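PDB 5XB0: peptidyl-prolyl cis-trans isomerase from [Pseudomonas syringae] pv. tomato str. DC3000, which probably catalyses the cis-trans isomerisation of peptide bonds preceding proline, this chain being the C-terminal, FKBP-type part of a longer protein. Local coordinates for residues 33-44 with 91-102. Residues are numbered along the deposited sequence; the frame is centred on the assembly and turned at random. Where two conformers were deposited one is given.
Sequences ILMTELTPGTGP and MPTGAKWRLVIP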
loop_
_atom_site.group_PDB
_atom_site.type_symbol
_atom_site.label_atom_id
_atom_site.label_comp_id
_atom_site.label_asym_id
_atom_site.label_seq_id
_atom_site.Cartn_x
_atom_site.Cartn_y
_atom_site.Cartn_z
ATOM N N ILE A 33 3.686 -2.174 -7.301
ATOM C CA ILE A 33 3.515 -2.426 -5.870
ATOM C C ILE A 33 4.472 -3.533 -5.440
ATOM O O ILE A 33 4.598 -4.556 -6.126
ATOM C CB ILE A 33 2.053 -2.810 -5.507
ATOM C CG1 ILE A 33 1.142 -1.581 -5.537
ATOM C CG2 ILE A 33 1.979 -3.383 -4.087
ATOM C CD1 ILE A 33 0.804 -1.065 -6.903
ATOM N N LEU A 34 5.152 -3.325 -4.314
ATOM C CA LEU A 34 6.131 -4.281 -3.806
ATOM C C LEU A 34 5.627 -4.953 -2.543
ATOM O O LEU A 34 5.271 -4.280 -1.581
ATOM C CB LEU A 34 7.457 -3.587 -3.514
ATOM C CG LEU A 34 8.010 -2.721 -4.643
ATOM C CD1 LEU A 34 9.191 -1.874 -4.159
ATOM C CD2 LEU A 34 8.433 -3.589 -5.825
ATOM N N MET A 35 5.630 -6.278 -2.542
ATOM C CA MET A 35 5.072 -7.034 -1.439
ATOM C C MET A 35 6.132 -7.876 -0.750
ATOM O O MET A 35 6.967 -8.534 -1.400
ATOM C CB MET A 35 3.935 -7.937 -1.943
ATOM C CG MET A 35 3.221 -8.733 -0.855
ATOM S SD MET A 35 3.995 -10.316 -0.452
ATOM C CE MET A 35 3.470 -11.307 -1.847
ATOM N N THR A 36 6.087 -7.864 0.573
ATOM C CA THR A 36 6.858 -8.793 1.382
ATOM C C THR A 36 5.892 -9.561 2.274
ATOM O O THR A 36 5.052 -8.953 2.927
ATOM C CB THR A 36 7.890 -8.068 2.253
ATOM O OG1 THR A 36 8.661 -7.167 1.444
ATOM C CG2 THR A 36 8.824 -9.078 2.923
ATOM N N GLU A 37 6.001 -10.887 2.313
ATOM C CA GLU A 37 5.068 -11.671 3.111
ATOM C C GLU A 37 5.595 -11.888 4.512
ATOM O O GLU A 37 6.656 -12.486 4.699
ATOM C CB GLU A 37 4.791 -13.015 2.441
ATOM C CG GLU A 37 3.821 -13.903 3.188
ATOM C CD GLU A 37 3.243 -14.975 2.284
ATOM O OE1 GLU A 37 3.814 -16.088 2.263
ATOM O OE2 GLU A 37 2.253 -14.693 1.570
ATOM N N LEU A 38 4.849 -11.393 5.495
ATOM C CA LEU A 38 5.232 -11.552 6.887
ATOM C C LEU A 38 4.716 -12.900 7.381
ATOM O O LEU A 38 5.443 -13.662 8.017
ATOM C CB LEU A 38 4.679 -10.399 7.741
ATOM C CG LEU A 38 4.859 -9.001 7.131
ATOM C CD1 LEU A 38 4.273 -7.915 8.025
ATOM C CD2 LEU A 38 6.320 -8.710 6.838
ATOM N N THR A 39 3.459 -13.187 7.051
ATOM C CA THR A 39 2.776 -14.425 7.440
ATOM C C THR A 39 1.948 -14.917 6.264
ATOM O O THR A 39 1.183 -14.151 5.698
ATOM C CB THR A 39 1.839 -14.202 8.646
ATOM O OG1 THR A 39 2.596 -13.696 9.755
ATOM C CG2 THR A 39 1.142 -15.496 9.051
ATOM N N PRO A 40 2.101 -16.195 5.878
ATOM C CA PRO A 40 1.252 -16.675 4.784
ATOM C C PRO A 40 -0.184 -16.934 5.226
ATOM O O PRO A 40 -0.477 -17.109 6.413
ATOM C CB PRO A 40 1.930 -17.979 4.368
ATOM C CG PRO A 40 2.597 -18.451 5.599
ATOM C CD PRO A 40 3.029 -17.230 6.363
ATOM N N GLY A 41 -1.081 -16.978 4.253
ATOM C CA GLY A 41 -2.461 -17.349 4.508
ATOM C C GLY A 41 -2.916 -18.373 3.486
ATOM O O GLY A 41 -2.298 -18.534 2.433
ATOM N N THR A 42 -4.000 -19.075 3.803
ATOM C CA THR A 42 -4.546 -20.064 2.882
ATOM C C THR A 42 -6.045 -19.902 2.696
ATOM O O THR A 42 -6.711 -20.822 2.221
ATOM C CB THR A 42 -4.257 -21.506 3.353
ATOM O OG1 THR A 42 -4.880 -21.725 4.622
ATOM C CG2 THR A 42 -2.749 -21.734 3.492
ATOM N N GLY A 43 -6.569 -18.725 3.046
ATOM C CA GLY A 43 -7.988 -18.449 2.896
ATOM C C GLY A 43 -8.299 -17.779 1.576
ATOM O O GLY A 43 -7.411 -17.638 0.736
ATOM N N PRO A 44 -9.560 -17.358 1.384
ATOM C CA PRO A 44 -10.000 -16.795 0.099
ATOM C C PRO A 44 -9.350 -15.462 -0.232
ATOM O O PRO A 44 -9.026 -14.673 0.675
ATOM C CB PRO A 44 -11.514 -16.607 0.290
ATOM C CG PRO A 44 -11.876 -17.533 1.422
ATOM C CD PRO A 44 -10.676 -17.504 2.334
ATOM N N MET A 91 -4.047 -11.514 -2.293
ATOM C CA MET A 91 -3.803 -11.797 -0.887
ATOM C C MET A 91 -4.819 -12.765 -0.291
ATOM O O MET A 91 -6.012 -12.495 -0.308
ATOM C CB MET A 91 -3.819 -10.491 -0.097
ATOM C CG MET A 91 -3.316 -10.655 1.319
ATOM S SD MET A 91 -3.244 -9.071 2.172
ATOM C CE MET A 91 -2.460 -9.563 3.711
ATOM N N PRO A 92 -4.351 -13.903 0.244
ATOM C CA PRO A 92 -5.279 -14.861 0.857
ATOM C C PRO A 92 -5.662 -14.457 2.282
ATOM O O PRO A 92 -4.827 -13.918 3.012
ATOM C CB PRO A 92 -4.487 -16.172 0.853
ATOM C CG PRO A 92 -3.063 -15.742 0.925
ATOM C CD PRO A 92 -2.962 -14.399 0.232
ATOM N N THR A 93 -6.908 -14.714 2.665
ATOM C CA THR A 93 -7.338 -14.433 4.030
ATOM C C THR A 93 -6.405 -15.129 5.022
ATOM O O THR A 93 -6.012 -16.280 4.819
ATOM C CB THR A 93 -8.783 -14.867 4.250
ATOM O OG1 THR A 93 -9.635 -14.118 3.368
ATOM C CG2 THR A 93 -9.209 -14.609 5.673
ATOM N N GLY A 94 -6.005 -14.411 6.067
ATOM C CA GLY A 94 -5.082 -14.957 7.049
ATOM C C GLY A 94 -3.654 -14.456 6.889
ATOM O O GLY A 94 -2.847 -14.519 7.827
ATOM N N ALA A 95 -3.320 -13.969 5.704
ATOM C CA ALA A 95 -1.962 -13.484 5.472
ATOM C C ALA A 95 -1.716 -12.136 6.155
ATOM O O ALA A 95 -2.656 -11.387 6.448
ATOM C CB ALA A 95 -1.683 -13.370 3.981
ATOM N N LYS A 96 -0.440 -11.850 6.407
ATOM C CA LYS A 96 0.026 -10.526 6.831
ATOM C C LYS A 96 1.105 -10.108 5.846
ATOM O O LYS A 96 2.121 -10.806 5.699
ATOM C CB LYS A 96 0.590 -10.538 8.258
ATOM C CG LYS A 96 -0.378 -11.016 9.334
ATOM C CD LYS A 96 0.083 -10.542 10.719
ATOM C CE LYS A 96 -0.322 -11.510 11.824
ATOM N NZ LYS A 96 0.458 -12.781 11.759
ATOM N N TRP A 97 0.872 -8.988 5.165
ATOM C CA TRP A 97 1.738 -8.488 4.100
ATOM C C TRP A 97 2.239 -7.080 4.362
ATOM O O TRP A 97 1.517 -6.253 4.922
ATOM C CB TRP A 97 0.994 -8.479 2.760
ATOM C CG TRP A 97 0.901 -9.807 2.085
ATOM C CD1 TRP A 97 1.284 -11.021 2.586
ATOM C CD2 TRP A 97 0.409 -10.054 0.764
ATOM N NE1 TRP A 97 1.058 -12.012 1.654
ATOM C CE2 TRP A 97 0.536 -11.440 0.524
ATOM C CE3 TRP A 97 -0.115 -9.232 -0.249
ATOM C CZ2 TRP A 97 0.134 -12.033 -0.676
ATOM C CZ3 TRP A 97 -0.492 -9.820 -1.449
ATOM C CH2 TRP A 97 -0.364 -11.207 -1.645
ATOM N N ARG A 98 3.471 -6.814 3.930
ATOM C CA ARG A 98 3.984 -5.460 3.808
ATOM C C ARG A 98 3.868 -5.062 2.347
ATOM O O ARG A 98 4.272 -5.818 1.463
ATOM C CB ARG A 98 5.439 -5.382 4.295
ATOM C CG ARG A 98 6.112 -4.023 4.086
ATOM C CD ARG A 98 7.457 -4.028 4.820
ATOM N NE ARG A 98 8.114 -2.728 4.902
ATOM C CZ ARG A 98 8.897 -2.254 3.942
ATOM N NH1 ARG A 98 9.069 -2.970 2.840
ATOM N NH2 ARG A 98 9.489 -1.068 4.072
ATOM N N LEU A 99 3.248 -3.919 2.093
ATOM C CA LEU A 99 3.130 -3.379 0.740
ATOM C C LEU A 99 3.822 -2.041 0.652
ATOM O O LEU A 99 3.577 -1.169 1.480
ATOM C CB LEU A 99 1.664 -3.195 0.335
ATOM C CG LEU A 99 0.759 -4.416 0.280
ATOM C CD1 LEU A 99 -0.637 -3.992 -0.185
ATOM C CD2 LEU A 99 1.337 -5.477 -0.657
ATOM N N VAL A 100 4.648 -1.857 -0.369
ATOM C CA VAL A 100 5.188 -0.541 -0.675
ATOM C C VAL A 100 4.545 -0.100 -1.975
ATOM O O VAL A 100 4.663 -0.782 -2.988
ATOM C CB VAL A 100 6.723 -0.543 -0.818
ATOM C CG1 VAL A 100 7.235 0.876 -1.025
ATOM C CG2 VAL A 100 7.369 -1.144 0.423
ATOM N N ILE A 101 3.851 1.028 -1.929
ATOM C CA ILE A 101 3.005 1.457 -3.039
ATOM C C ILE A 101 3.542 2.761 -3.611
ATOM O O ILE A 101 3.661 3.757 -2.883
ATOM C CB ILE A 101 1.537 1.622 -2.559
ATOM C CG1 ILE A 101 1.059 0.292 -1.951
ATOM C CG2 ILE A 101 0.627 2.075 -3.688
ATOM C CD1 ILE A 101 -0.336 0.330 -1.378
ATOM N N PRO A 102 3.879 2.768 -4.914
ATOM C CA PRO A 102 4.358 4.014 -5.535
ATOM C C PRO A 102 3.290 5.080 -5.514
ATOM O O PRO A 102 2.095 4.759 -5.475
ATOM C CB PRO A 102 4.702 3.599 -6.977
ATOM C CG PRO A 102 3.883 2.386 -7.223
ATOM C CD PRO A 102 3.752 1.672 -5.890
HETATM O O HOH W 1 7.589 -4.816 0.684
HETATM O O HOH W 2 -2.229 -17.054 8.866
HETATM O O HOH W 3 -5.346 -18.713 6.264
#
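Strands 34-37 and 96-101 run antiparallel in the curled FKBP sheet, their axes 4.7 Å apart at an angle of 156°. Leu34 with Val100 and Thr36 with Arg98 are hydrogen-bonded pairs, each exchanging two backbone bonds, whereas Met35-Leu99 and Glu37-Trp97 are non-hydrogen-bonded. A classic beta bulge then shifts the register by one: Leu38 N, at 2.8 Å, and Thr39 N, at 3.0 Å, both donate to Lys96 O. Beyond it the loops stay paired: Gly41 packs against the type II turn Pro92-Ala95, its N 3.7 Å from Ala95 CB, and Gly43 N donates to Thr93 O. On its other side, strand 96-101 is hydrogen-bonded through the backbones of Trp97 and Leu99 to strand 122-132.

Trp97 carries the side-chain contact. Met35 bends at chi2 and chi3, laying its chain over one indole face: CG sits above the six-membered ring, a CH-pi contact 3.7 Å from the centroid, and SD stands above the five-membered ring, a Met-aromatic contact. Met91 CG covers the opposite face, so the indole is sandwiched. At its edge, Trp97 NE1 donates to the anti lone pair of Glu37 OE2 at 2.9 Å, the oxygen tilted 15° out of the indole plane.

On the other face of the sheet, Lys96 lies alongside Thr39, and NZ donates to Thr39 OG1. Arg98 forms a salt bridge with Glu20 of helix 6-21, while Leu34 and Val100 pack on Met17 of that helix. At the loop end, Pro44 O accepts twice from Thr93: N approaches 44° out of the carbonyl plane, and OG1 reaches an in-plane lone pair at 2.8 Å.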